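Local structure of kappa-carrageenase (Pseudoalteromonas carrageenovora, 1DYP) at residues A[31-36]-A[87-92]; A[107-112]-A[256-261]; A[116-121]-A[226-231]; A[147-152]-A[187-192]. The protein cleaves beta-1,4 linkages between D-galactose 4-sulfate and 3,6-anhydro-D-galactose within kappa-carrageenan chains, using a glycoside hydrolase family 16 catalytic domain. The protein carries 1 engineered substitution. All coordinates share one frame; numbering follows the deposited sequence. Where two conformers were deposited one is given.

Contact 1. Residues A[31-36]-A[87-92]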
loop_
_atom_site.group_PDB
_atom_site.type_symbol
_atom_site.label_atom_id
_atom_site.label_comp_id
_atom_site.label_asym_id
_atom_site.label_seq_id
_atom_site.Cartn_x
_atom_site.Cartn_y
_atom_site.Cartn_z
ATOM N N TRP A 31 15.464 -0.797 1.909
ATOM C CA TRP A 31 14.184 -1.497 1.910
ATOM C C TRP A 31 14.196 -2.887 2.512
ATOM O O TRP A 31 15.168 -3.630 2.389
ATOM C CB TRP A 31 13.647 -1.648 0.485
ATOM C CG TRP A 31 13.633 -0.399 -0.302
ATOM C CD1 TRP A 31 14.608 0.053 -1.142
ATOM C CD2 TRP A 31 12.607 0.598 -0.301
ATOM N NE1 TRP A 31 14.254 1.273 -1.663
ATOM C CE2 TRP A 31 13.031 1.632 -1.163
ATOM C CE3 TRP A 31 11.370 0.719 0.350
ATOM C CZ2 TRP A 31 12.261 2.776 -1.394
ATOM C CZ3 TRP A 31 10.605 1.857 0.120
ATOM C CH2 TRP A 31 11.053 2.870 -0.744
ATOM N N ASN A 32 13.084 -3.232 3.150
ATOM C CA ASN A 32 12.899 -4.560 3.710
ATOM C C ASN A 32 12.054 -5.240 2.631
ATOM O O ASN A 32 10.894 -4.873 2.421
ATOM C CB ASN A 32 12.119 -4.493 5.020
ATOM C CG ASN A 32 11.958 -5.852 5.664
ATOM O OD1 ASN A 32 11.927 -6.873 4.978
ATOM N ND2 ASN A 32 11.842 -5.871 6.984
ATOM N N PHE A 33 12.643 -6.207 1.934
ATOM C CA PHE A 33 11.950 -6.906 0.855
ATOM C C PHE A 33 11.238 -8.191 1.278
ATOM O O PHE A 33 10.804 -8.974 0.438
ATOM C CB PHE A 33 12.934 -7.209 -0.277
ATOM C CG PHE A 33 13.471 -5.979 -0.960
ATOM C CD1 PHE A 33 12.660 -5.223 -1.801
ATOM C CD2 PHE A 33 14.788 -5.579 -0.767
ATOM C CE1 PHE A 33 13.155 -4.086 -2.442
ATOM C CE2 PHE A 33 15.293 -4.444 -1.402
ATOM C CZ PHE A 33 14.476 -3.696 -2.242
ATOM N N GLN A 34 11.126 -8.407 2.581
ATOM C CA GLN A 34 10.436 -9.585 3.092
ATOM C C GLN A 34 9.982 -9.256 4.504
ATOM O O GLN A 34 10.586 -9.681 5.488
ATOM C CB GLN A 34 11.363 -10.801 3.085
ATOM C CG GLN A 34 10.648 -12.107 3.395
ATOM C CD GLN A 34 11.511 -13.326 3.137
ATOM O OE1 GLN A 34 11.884 -13.612 1.997
ATOM N NE2 GLN A 34 11.835 -14.055 4.201
ATOM N N THR A 35 8.911 -8.475 4.582
ATOM C CA THR A 35 8.348 -8.022 5.845
ATOM C C THR A 35 7.470 -9.063 6.520
ATOM O O THR A 35 7.363 -10.201 6.061
ATOM C CB THR A 35 7.493 -6.766 5.631
ATOM O OG1 THR A 35 6.328 -7.110 4.869
ATOM C CG2 THR A 35 8.290 -5.710 4.875
ATOM N N GLU A 36 6.842 -8.658 7.618
ATOM C CA GLU A 36 5.953 -9.544 8.351
ATOM C C GLU A 36 4.820 -9.923 7.403
ATOM O O GLU A 36 4.423 -9.124 6.554
ATOM C CB GLU A 36 5.407 -8.840 9.603
ATOM C CG GLU A 36 4.307 -7.786 9.388
ATOM C CD GLU A 36 4.775 -6.486 8.734
ATOM O OE1 GLU A 36 5.995 -6.207 8.700
ATOM O OE2 GLU A 36 3.900 -5.722 8.268
ATOM N N GLY A 87 5.491 -9.905 -3.686
ATOM C CA GLY A 87 6.621 -9.037 -3.412
ATOM C C GLY A 87 6.274 -7.756 -2.686
ATOM O O GLY A 87 5.184 -7.200 -2.839
ATOM N N VAL A 88 7.229 -7.284 -1.895
ATOM C CA VAL A 88 7.063 -6.067 -1.118
ATOM C C VAL A 88 8.397 -5.359 -0.928
ATOM O O VAL A 88 9.461 -5.987 -0.930
ATOM C CB VAL A 88 6.475 -6.380 0.285
ATOM C CG1 VAL A 88 7.396 -7.342 1.028
ATOM C CG2 VAL A 88 6.293 -5.091 1.086
ATOM N N ALA A 89 8.322 -4.040 -0.799
ATOM C CA ALA A 89 9.485 -3.198 -0.541
ATOM C C ALA A 89 8.964 -2.215 0.501
ATOM O O ALA A 89 8.158 -1.337 0.192
ATOM C CB ALA A 89 9.919 -2.463 -1.805
ATOM N N LYS A 90 9.404 -2.388 1.744
ATOM C CA LYS A 90 8.969 -1.538 2.852
ATOM C C LYS A 90 10.166 -0.747 3.369
ATOM O O LYS A 90 11.169 -1.333 3.775
ATOM C CB LYS A 90 8.399 -2.419 3.965
ATOM C CG LYS A 90 7.930 -1.686 5.214
ATOM C CD LYS A 90 7.589 -2.709 6.295
ATOM C CE LYS A 90 7.125 -2.073 7.594
ATOM N NZ LYS A 90 6.838 -3.135 8.613
ATOM N N SER A 91 10.067 0.578 3.364
ATOM C CA SER A 91 11.187 1.390 3.825
ATOM C C SER A 91 11.452 1.150 5.298
ATOM O O SER A 91 10.522 1.026 6.096
ATOM C CB SER A 91 10.928 2.884 3.582
ATOM O OG SER A 91 9.965 3.414 4.480
ATOM N N ARG A 92 12.726 1.069 5.658
ATOM C CA ARG A 92 13.072 0.864 7.052
ATOM C C ARG A 92 12.838 2.177 7.791
ATOM O O ARG A 92 12.455 2.183 8.963
ATOM C CB ARG A 92 14.523 0.402 7.176
ATOM C CG ARG A 92 14.756 -0.965 6.539
ATOM C CD ARG A 92 16.191 -1.435 6.701
ATOM N NE ARG A 92 16.475 -2.614 5.883
ATOM C CZ ARG A 92 16.001 -3.833 6.124
ATOM N NH1 ARG A 92 15.214 -4.051 7.168
ATOM N NH2 ARG A 92 16.314 -4.837 5.316
HETATM O O HOH W 1 9.369 -9.142 -1.798
#
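Lys90 sets CG anti to its backbone nitrogen (chi1 179°) and runs on extended, whereas Glu36 bends at its second torsion (chi2 -71°); they cross at about a right angle. Lys90 NZ lies 3.2 Å from Glu36 OE1, a salt bridge whose hydrogen bond is weak. Tyr120 completes the group, its hydroxyl hydrogen-bonded to both Glu36 OE2 and Lys90 NZ. The side chain of Glu36 is about 10 Å from that of the nucleophile Glu137. A lysine suits this place because its methylene stem is apolar: Thr35 CG2 packs against Lys90 CD at 3.4 Å, a tight contact. Short strand 31-32 pairs antiparallel with strand 75-95 of the family 16 jelly roll, whose neighbours include strand 225-233, Asn32 N donating to Lys90 O at 2.8 Å and Lys90 N to Asn32 O at 3.0 Å. An Asx turn follows, Asn32 OD1 accepting from Gln34 N at 3.0 Å. Trp31 projects from the face opposite Asn32 and Lys90, with CE3 3.3 Å from Ser91 N; from the loop, Phe33 CE1 meets Ala89 CB at 3.7 Å. Arg92 lays one guanidinium face over Asn32 CA while its NH2 bonds to Ala28 O. Water 1 bridges Phe33 O and Val88 N, accepting from the latter. Backbone bonds and apolar contact thus join the segments, while the tyrosine hydroxyl and the opposite charges of Lys90 and Glu36 are likely to steady one another.

Contact 2. Residues A[107-112]-A[256-261]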
loop_
_atom_site.group_PDB
_atom_site.type_symbol
_atom_site.label_atom_id
_atom_site.label_comp_id
_atom_site.label_asym_id
_atom_site.label_seq_id
_atom_site.Cartn_x
_atom_site.Cartn_y
_atom_site.Cartn_z
ATOM N N ALA A 107 -0.071 -4.669 -12.740
ATOM C CA ALA A 107 0.124 -6.034 -13.225
ATOM C C ALA A 107 -0.870 -6.258 -14.360
ATOM O O ALA A 107 -1.975 -5.721 -14.334
ATOM C CB ALA A 107 -0.122 -7.032 -12.097
ATOM N N SER A 108 -0.485 -7.053 -15.353
ATOM C CA SER A 108 -1.357 -7.296 -16.499
ATOM C C SER A 108 -2.611 -8.089 -16.158
ATOM O O SER A 108 -3.669 -7.865 -16.736
ATOM C CB SER A 108 -0.589 -8.021 -17.605
ATOM O OG SER A 108 -0.238 -9.332 -17.206
ATOM N N THR A 109 -2.491 -9.012 -15.213
ATOM C CA THR A 109 -3.621 -9.842 -14.818
ATOM C C THR A 109 -4.672 -9.101 -13.997
ATOM O O THR A 109 -4.347 -8.353 -13.077
ATOM C CB THR A 109 -3.126 -11.068 -14.029
ATOM O OG1 THR A 109 -2.320 -11.879 -14.893
ATOM C CG2 THR A 109 -4.300 -11.892 -13.498
ATOM N N PHE A 110 -5.935 -9.306 -14.356
ATOM C CA PHE A 110 -7.058 -8.696 -13.657
ATOM C C PHE A 110 -8.330 -9.466 -13.979
ATOM O O PHE A 110 -8.629 -9.717 -15.145
ATOM C CB PHE A 110 -7.262 -7.240 -14.074
ATOM C CG PHE A 110 -8.491 -6.615 -13.470
ATOM C CD1 PHE A 110 -8.501 -6.212 -12.137
ATOM C CD2 PHE A 110 -9.657 -6.469 -14.223
ATOM C CE1 PHE A 110 -9.650 -5.675 -11.559
ATOM C CE2 PHE A 110 -10.815 -5.934 -13.653
ATOM C CZ PHE A 110 -10.811 -5.536 -12.317
ATOM N N PRO A 111 -9.111 -9.828 -12.952
ATOM C CA PRO A 111 -8.859 -9.552 -11.534
ATOM C C PRO A 111 -7.963 -10.596 -10.879
ATOM O O PRO A 111 -7.722 -11.667 -11.444
ATOM C CB PRO A 111 -10.260 -9.556 -10.939
ATOM C CG PRO A 111 -10.927 -10.651 -11.727
ATOM C CD PRO A 111 -10.467 -10.374 -13.147
ATOM N N GLY A 112 -7.470 -10.273 -9.687
ATOM C CA GLY A 112 -6.629 -11.215 -8.971
ATOM C C GLY A 112 -5.553 -10.600 -8.098
ATOM O O GLY A 112 -5.188 -11.180 -7.076
ATOM N N PHE A 256 -0.614 -16.084 -13.817
ATOM C CA PHE A 256 0.532 -15.943 -12.926
ATOM C C PHE A 256 1.752 -16.605 -13.547
ATOM O O PHE A 256 1.630 -17.588 -14.272
ATOM C CB PHE A 256 0.241 -16.573 -11.559
ATOM C CG PHE A 256 -0.862 -15.891 -10.809
ATOM C CD1 PHE A 256 -2.192 -16.231 -11.038
ATOM C CD2 PHE A 256 -0.575 -14.869 -9.911
ATOM C CE1 PHE A 256 -3.221 -15.558 -10.384
ATOM C CE2 PHE A 256 -1.596 -14.189 -9.254
ATOM C CZ PHE A 256 -2.920 -14.534 -9.490
ATOM N N PRO A 257 2.949 -16.072 -13.274
ATOM C CA PRO A 257 3.192 -14.901 -12.425
ATOM C C PRO A 257 2.745 -13.603 -13.085
ATOM O O PRO A 257 2.636 -13.517 -14.311
ATOM C CB PRO A 257 4.701 -14.940 -12.222
ATOM C CG PRO A 257 5.181 -15.459 -13.544
ATOM C CD PRO A 257 4.215 -16.596 -13.815
ATOM N N THR A 258 2.473 -12.601 -12.257
ATOM C CA THR A 258 2.074 -11.291 -12.748
ATOM C C THR A 258 2.800 -10.306 -11.840
ATOM O O THR A 258 2.948 -10.550 -10.643
ATOM C CB THR A 258 0.540 -11.113 -12.707
ATOM O OG1 THR A 258 0.185 -9.939 -13.445
ATOM C CG2 THR A 258 0.035 -11.004 -11.280
ATOM N N SER A 259 3.243 -9.188 -12.402
ATOM C CA SER A 259 3.992 -8.226 -11.611
ATOM C C SER A 259 3.699 -6.766 -11.891
ATOM O O SER A 259 3.351 -6.383 -13.007
ATOM C CB SER A 259 5.483 -8.469 -11.816
ATOM O OG SER A 259 5.802 -8.390 -13.194
HETATM N N MSE A 260 3.861 -5.955 -10.854
HETATM C CA MSE A 260 3.658 -4.528 -10.954
HETATM C C MSE A 260 5.102 -4.043 -11.054
HETATM O O MSE A 260 6.021 -4.703 -10.556
HETATM C CB MSE A 260 3.024 -3.980 -9.672
HETATM C CG MSE A 260 3.914 -4.132 -8.446
HETATM SE SE MSE A 260 3.146 -3.450 -6.804
HETATM C CE MSE A 260 3.562 -1.586 -6.988
ATOM N N GLU A 261 5.307 -2.907 -11.707
ATOM C CA GLU A 261 6.648 -2.361 -11.842
ATOM C C GLU A 261 6.671 -0.932 -11.326
ATOM O O GLU A 261 5.731 -0.166 -11.550
ATOM C CB GLU A 261 7.097 -2.389 -13.302
ATOM C CG GLU A 261 7.042 -3.764 -13.946
ATOM C CD GLU A 261 7.761 -3.803 -15.278
ATOM O OE1 GLU A 261 7.598 -2.850 -16.067
ATOM O OE2 GLU A 261 8.484 -4.788 -15.538
HETATM O O HOH W 2 0.615 -11.677 -16.059
#
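Ala107 and Met260 approach to 4.5 Å between their CA atoms, where the irregular loop 107-112 crosses the start of strand 258-270. The loop links strands 98-105 and 113-120 of the jelly-roll beta-sandwich characteristic of glycoside hydrolase family 16. A CA-H...O contact supports the crossing: Ala107 CA lies 3.3 Å from Ser259 O, an oxygen that also ligates a bound cadmium ion. Thr258 carries most of the side-chain contact. With OG1 anti to the backbone nitrogen (chi1 -168°), its hydroxyl points into the bend of the loop and reaches 3.2 Å from Ala107 CB; the small methyl of alanine suits so close an approach. The same oxygen accepts a weak but nearly straight bond from Thr109 N (3.3 Å, 165° at the hydrogen). Thr109 crosses Thr258 obliquely, and the Thr109 hydroxyl, OG1, is hydrogen-bonded to Gly255 O. Threonine suits position 258 because a single side chain supplies both a methyl for packing and a hydroxyl for the loop. A valine in place of Thr258 would probably keep much of the packing but leave the N-H of Thr109 without this acceptor and a bridging water with one partner fewer. Water 2 gathers the hydroxyls of Ser108, Thr109 and Thr258: it lies 2.7 Å from Ser108 OG and 3.2 Å from Thr258 OG1, and donates to Thr109 OG1 and Pro257 O.

Contact 3. Residues A[116-121]-A[226-231]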
loop_
_atom_site.group_PDB
_atom_site.type_symbol
_atom_site.label_atom_id
_atom_site.label_comp_id
_atom_site.label_asym_id
_atom_site.label_seq_id
_atom_site.Cartn_x
_atom_site.Cartn_y
_atom_site.Cartn_z
ATOM N N ALA A 116 0.025 -1.826 -4.914
ATOM C CA ALA A 116 -0.240 -0.816 -3.907
ATOM C C ALA A 116 0.985 0.005 -3.546
ATOM O O ALA A 116 2.106 -0.503 -3.501
ATOM C CB ALA A 116 -0.796 -1.480 -2.643
ATOM N N PHE A 117 0.744 1.287 -3.309
ATOM C CA PHE A 117 1.765 2.229 -2.886
ATOM C C PHE A 117 1.082 2.821 -1.664
ATOM O O PHE A 117 0.029 3.450 -1.766
ATOM C CB PHE A 117 2.018 3.280 -3.970
ATOM C CG PHE A 117 2.983 4.360 -3.564
ATOM C CD1 PHE A 117 4.087 4.077 -2.763
ATOM C CD2 PHE A 117 2.798 5.662 -4.009
ATOM C CE1 PHE A 117 4.993 5.076 -2.409
ATOM C CE2 PHE A 117 3.694 6.670 -3.668
ATOM C CZ PHE A 117 4.795 6.378 -2.865
ATOM N N TRP A 118 1.674 2.593 -0.502
ATOM C CA TRP A 118 1.066 3.040 0.737
ATOM C C TRP A 118 2.096 3.166 1.843
ATOM O O TRP A 118 3.287 2.965 1.627
ATOM C CB TRP A 118 -0.011 2.027 1.144
ATOM C CG TRP A 118 0.504 0.606 1.248
ATOM C CD1 TRP A 118 1.154 -0.105 0.281
ATOM C CD2 TRP A 118 0.404 -0.264 2.383
ATOM N NE1 TRP A 118 1.469 -1.363 0.742
ATOM C CE2 TRP A 118 1.020 -1.486 2.030
ATOM C CE3 TRP A 118 -0.147 -0.131 3.662
ATOM C CZ2 TRP A 118 1.101 -2.569 2.911
ATOM C CZ3 TRP A 118 -0.068 -1.212 4.542
ATOM C CH2 TRP A 118 0.553 -2.413 4.159
HETATM N N MSE A 119 1.628 3.521 3.029
HETATM C CA MSE A 119 2.508 3.644 4.178
HETATM C C MSE A 119 1.692 3.304 5.410
HETATM O O MSE A 119 0.497 3.606 5.486
HETATM C CB MSE A 119 3.098 5.059 4.273
HETATM C CG MSE A 119 2.085 6.184 4.421
HETATM SE SE MSE A 119 2.902 7.930 4.210
HETATM C CE MSE A 119 2.633 8.132 2.301
ATOM N N TYR A 120 2.327 2.647 6.369
ATOM C CA TYR A 120 1.618 2.264 7.572
ATOM C C TYR A 120 2.538 2.242 8.768
ATOM O O TYR A 120 3.749 2.061 8.639
ATOM C CB TYR A 120 0.961 0.888 7.396
ATOM C CG TYR A 120 1.918 -0.282 7.269
ATOM C CD1 TYR A 120 2.759 -0.412 6.162
ATOM C CD2 TYR A 120 1.947 -1.284 8.239
ATOM C CE1 TYR A 120 3.598 -1.518 6.022
ATOM C CE2 TYR A 120 2.783 -2.390 8.111
ATOM C CZ TYR A 120 3.603 -2.503 7.001
ATOM O OH TYR A 120 4.417 -3.610 6.868
ATOM N N SER A 121 1.939 2.429 9.934
ATOM C CA SER A 121 2.677 2.443 11.182
ATOM C C SER A 121 2.540 1.103 11.872
ATOM O O SER A 121 1.834 0.209 11.405
ATOM C CB SER A 121 2.109 3.515 12.110
ATOM O OG SER A 121 0.821 3.132 12.574
ATOM N N ASN A 226 5.919 3.576 7.597
ATOM C CA ASN A 226 6.919 3.049 6.672
ATOM C C ASN A 226 6.348 3.080 5.265
ATOM O O ASN A 226 5.252 2.577 5.027
ATOM C CB ASN A 226 7.291 1.604 7.022
ATOM C CG ASN A 226 7.894 1.477 8.400
ATOM O OD1 ASN A 226 7.183 1.510 9.410
ATOM N ND2 ASN A 226 9.216 1.344 8.457
ATOM N N LEU A 227 7.094 3.671 4.337
ATOM C CA LEU A 227 6.653 3.772 2.949
ATOM C C LEU A 227 6.763 2.399 2.302
ATOM O O LEU A 227 7.823 1.773 2.327
ATOM C CB LEU A 227 7.512 4.782 2.202
ATOM C CG LEU A 227 6.946 5.223 0.855
ATOM C CD1 LEU A 227 5.546 5.811 1.040
ATOM C CD2 LEU A 227 7.891 6.248 0.246
ATOM N N THR A 228 5.671 1.952 1.692
ATOM C CA THR A 228 5.639 0.617 1.119
ATOM C C THR A 228 5.091 0.475 -0.298
ATOM O O THR A 228 4.153 1.160 -0.697
ATOM C CB THR A 228 4.815 -0.299 2.051
ATOM O OG1 THR A 228 5.243 -0.098 3.405
ATOM C CG2 THR A 228 4.992 -1.763 1.687
ATOM N N LEU A 229 5.708 -0.431 -1.047
ATOM C CA LEU A 229 5.285 -0.774 -2.399
ATOM C C LEU A 229 5.064 -2.279 -2.291
ATOM O O LEU A 229 5.948 -3.011 -1.846
ATOM C CB LEU A 229 6.390 -0.463 -3.411
ATOM C CG LEU A 229 6.634 1.029 -3.665
ATOM C CD1 LEU A 229 8.027 1.248 -4.238
ATOM C CD2 LEU A 229 5.561 1.560 -4.604
ATOM N N SER A 230 3.880 -2.749 -2.660
ATOM C CA SER A 230 3.609 -4.174 -2.552
ATOM C C SER A 230 2.449 -4.567 -3.432
ATOM O O SER A 230 1.674 -3.723 -3.863
ATOM C CB SER A 230 3.278 -4.538 -1.102
ATOM O OG SER A 230 2.102 -3.870 -0.672
ATOM N N GLN A 231 2.335 -5.860 -3.702
ATOM C CA GLN A 231 1.235 -6.348 -4.515
ATOM C C GLN A 231 0.490 -7.409 -3.723
ATOM O O GLN A 231 1.065 -8.422 -3.322
ATOM C CB GLN A 231 1.752 -6.916 -5.835
ATOM C CG GLN A 231 0.641 -7.371 -6.761
ATOM C CD GLN A 231 1.091 -7.464 -8.198
ATOM O OE1 GLN A 231 1.156 -6.456 -8.906
ATOM N NE2 GLN A 231 1.416 -8.673 -8.638
HETATM O O HOH W 3 5.004 -0.352 9.681
#
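Trp118 and Thr228 form a hydrogen-bonded antiparallel pair, their side chains side by side and pointing the same way. From CB, Trp118 places CG between its backbone nitrogen and carbonyl carbon (chi1 55°), which leans the indole across the neighbouring strand. CD1 then lies 3.4 Å from Thr228 O, and the five-membered ring receives Thr228 CB over its face, 4.0 Å from the centroid, in a CH-pi contact. NE1 donates to Ser230 OG at 2.9 Å (154° at the hydrogen), the oxygen tilted slightly from the ring plane. At the far end CH2 sits over one face of the Tyr120 ring. A leucine in place of Trp118 would probably leave Ser230 OG without this donor and uncover that tyrosine face. On the other face of the sheet, Phe117 wedges against two leucines, CE1 3.6 Å from Leu227 CD1 and CD1 3.4 Å from Leu229 CD2, as suits a hydrophobic interior. Asn226 O accepts from Tyr120 N and, on the opposite side of its plane, from Thr228 OG1. With the side chain of Trp118 about 4 Å from that of the nucleophile Glu137 and about 3 Å from that of Asp139, this is the catalytic face of a family 16 jelly roll.

Contact 4. Residues A[147-152]-A[187-192]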
loop_
_atom_site.group_PDB
_atom_site.type_symbol
_atom_site.label_atom_id
_atom_site.label_comp_id
_atom_site.label_asym_id
_atom_site.label_seq_id
_atom_site.Cartn_x
_atom_site.Cartn_y
_atom_site.Cartn_z
ATOM N N SER A 147 -14.387 -3.901 -9.128
ATOM C CA SER A 147 -15.002 -4.623 -10.241
ATOM C C SER A 147 -14.457 -4.267 -11.624
ATOM O O SER A 147 -14.297 -5.144 -12.473
ATOM C CB SER A 147 -16.523 -4.420 -10.228
ATOM O OG SER A 147 -16.876 -3.117 -10.647
ATOM N N ALA A 148 -14.186 -2.985 -11.851
ATOM C CA ALA A 148 -13.668 -2.524 -13.136
ATOM C C ALA A 148 -12.190 -2.184 -13.005
ATOM O O ALA A 148 -11.766 -1.578 -12.022
ATOM C CB ALA A 148 -14.448 -1.308 -13.612
ATOM N N VAL A 149 -11.413 -2.564 -14.014
ATOM C CA VAL A 149 -9.978 -2.337 -13.997
ATOM C C VAL A 149 -9.553 -0.875 -13.843
ATOM O O VAL A 149 -8.496 -0.597 -13.282
ATOM C CB VAL A 149 -9.321 -2.929 -15.269
ATOM C CG1 VAL A 149 -9.657 -2.068 -16.483
ATOM C CG2 VAL A 149 -7.819 -3.057 -15.072
ATOM N N ARG A 150 -10.366 0.063 -14.319
ATOM C CA ARG A 150 -9.994 1.470 -14.209
ATOM C C ARG A 150 -10.395 2.150 -12.907
ATOM O O ARG A 150 -10.151 3.342 -12.725
ATOM C CB ARG A 150 -10.532 2.259 -15.407
ATOM C CG ARG A 150 -9.905 1.818 -16.717
ATOM C CD ARG A 150 -10.207 2.763 -17.869
ATOM N NE ARG A 150 -9.536 2.314 -19.085
ATOM C CZ ARG A 150 -9.439 3.028 -20.202
ATOM N NH1 ARG A 150 -9.975 4.239 -20.269
ATOM N NH2 ARG A 150 -8.801 2.529 -21.253
ATOM N N GLU A 151 -11.001 1.400 -11.994
ATOM C CA GLU A 151 -11.386 1.980 -10.711
ATOM C C GLU A 151 -10.205 1.853 -9.757
ATOM O O GLU A 151 -9.725 0.749 -9.490
ATOM C CB GLU A 151 -12.597 1.250 -10.128
ATOM C CG GLU A 151 -13.136 1.856 -8.831
ATOM C CD GLU A 151 -13.630 3.285 -9.009
ATOM O OE1 GLU A 151 -14.026 3.644 -10.137
ATOM O OE2 GLU A 151 -13.639 4.046 -8.018
ATOM N N SER A 152 -9.728 2.987 -9.258
ATOM C CA SER A 152 -8.605 2.986 -8.327
ATOM C C SER A 152 -9.045 3.491 -6.963
ATOM O O SER A 152 -10.000 4.264 -6.854
ATOM C CB SER A 152 -7.464 3.862 -8.855
ATOM O OG SER A 152 -7.884 5.203 -9.055
ATOM N N ASP A 187 -5.967 2.808 -18.599
ATOM C CA ASP A 187 -5.843 1.468 -18.038
ATOM C C ASP A 187 -4.527 1.526 -17.269
ATOM O O ASP A 187 -3.470 1.738 -17.855
ATOM C CB ASP A 187 -5.746 0.428 -19.157
ATOM C CG ASP A 187 -5.785 -0.989 -18.633
ATOM O OD1 ASP A 187 -5.137 -1.261 -17.602
ATOM O OD2 ASP A 187 -6.459 -1.836 -19.258
ATOM N N PRO A 188 -4.570 1.340 -15.941
ATOM C CA PRO A 188 -3.332 1.397 -15.157
ATOM C C PRO A 188 -2.310 0.310 -15.463
ATOM O O PRO A 188 -1.190 0.355 -14.965
ATOM C CB PRO A 188 -3.832 1.336 -13.720
ATOM C CG PRO A 188 -5.037 0.461 -13.832
ATOM C CD PRO A 188 -5.717 0.968 -15.093
ATOM N N ARG A 189 -2.695 -0.659 -16.287
ATOM C CA ARG A 189 -1.795 -1.746 -16.652
ATOM C C ARG A 189 -0.993 -1.371 -17.893
ATOM O O ARG A 189 -0.074 -2.088 -18.290
ATOM C CB ARG A 189 -2.598 -3.014 -16.933
ATOM C CG ARG A 189 -3.434 -3.481 -15.758
ATOM C CD ARG A 189 -4.328 -4.634 -16.162
ATOM N NE ARG A 189 -5.324 -4.210 -17.141
ATOM C CZ ARG A 189 -6.225 -5.021 -17.678
ATOM N NH1 ARG A 189 -6.251 -6.303 -17.339
ATOM N NH2 ARG A 189 -7.116 -4.545 -18.538
ATOM N N ASN A 190 -1.344 -0.242 -18.498
ATOM C CA ASN A 190 -0.664 0.216 -19.700
ATOM C C ASN A 190 0.311 1.349 -19.416
ATOM O O ASN A 190 -0.094 2.468 -19.102
ATOM C CB ASN A 190 -1.677 0.689 -20.738
ATOM C CG ASN A 190 -1.047 0.889 -22.099
ATOM O OD1 ASN A 190 -0.785 -0.077 -22.818
ATOM N ND2 ASN A 190 -0.778 2.142 -22.453
ATOM N N ASP A 191 1.598 1.055 -19.546
ATOM C CA ASP A 191 2.638 2.046 -19.312
ATOM C C ASP A 191 2.646 2.481 -17.851
ATOM O O ASP A 191 1.856 2.002 -17.036
ATOM C CB ASP A 191 2.419 3.273 -20.203
ATOM C CG ASP A 191 3.722 3.929 -20.625
ATOM O OD1 ASP A 191 4.681 3.940 -19.827
ATOM O OD2 ASP A 191 3.781 4.447 -21.760
ATOM N N PHE A 192 3.538 3.407 -17.534
ATOM C CA PHE A 192 3.665 3.904 -16.178
ATOM C C PHE A 192 2.867 5.171 -15.950
ATOM O O PHE A 192 2.683 5.980 -16.856
ATOM C CB PHE A 192 5.135 4.160 -15.852
ATOM C CG PHE A 192 5.963 2.915 -15.798
ATOM C CD1 PHE A 192 6.393 2.293 -16.968
ATOM C CD2 PHE A 192 6.282 2.338 -14.575
ATOM C CE1 PHE A 192 7.131 1.111 -16.915
ATOM C CE2 PHE A 192 7.018 1.158 -14.510
ATOM C CZ PHE A 192 7.444 0.542 -15.683
HETATM O O HOH W 4 -9.152 -0.442 -19.736
#
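Val149 presses a methyl group onto the flat face of a charged side chain: CG2 stands 3.4 Å above the guanidinium plane of Arg189, offset toward the rim, and no direct hydrogen bond joins the segments. The turn before strand 151-162 thus packs on the loop between strands 181-183 and 193-199 at the domain surface. Meanwhile the edge of the arginine is occupied: bent at chi3 (-66°), it folds back on Asp187 and grips the carboxylate side-on, NE to OD1 at 3.0 Å and NH2 to OD2 at 2.9 Å, both oxygens using their syn lone pairs. Asp187 OD1 also accepts from Arg189 N at 2.8 Å, an Asx turn within the type I beta turn from Asp187 to Asn190. Pro188, second in that turn, lays its CG 3.7 Å from Val149 O. Arg150, in the type I turn from Ala148 to Glu151, holds its guanidinium face over Asp187 N. Water 4 accepts from Arg150 NE at 2.9 Å and donates to Asp187 OD2 at 3.1 Å. Arg189 NH1 reaches on to Ser108 O. The salt bridge fixes the rotation of the arginine plane and likely tempers its charge, which would make its face an acceptable seat for a valine.

All four contacts lie in the family 16 catalytic domain. Contact 3 lies near the centre of the chain and contact 1 beside it, their centres 9 Å apart, because strands 75-95 and 225-233 are neighbours; Ser91 O and Asn226 ND2 tie them together. Contacts 2 and 4, with centres 11 Å apart, sit farther out, where loop 107-112 meets the turns of contact 4 through Ser108 and Arg189. Gln231 links contact 2 to contact 3, although their centres are 18 Å apart. Along the chain contact 1 closes first; contact 2 then encloses contact 3, which in turn encloses contact 4. Residues distant in sequence are thereby gathered into one jelly roll, with its active site beside contact 3.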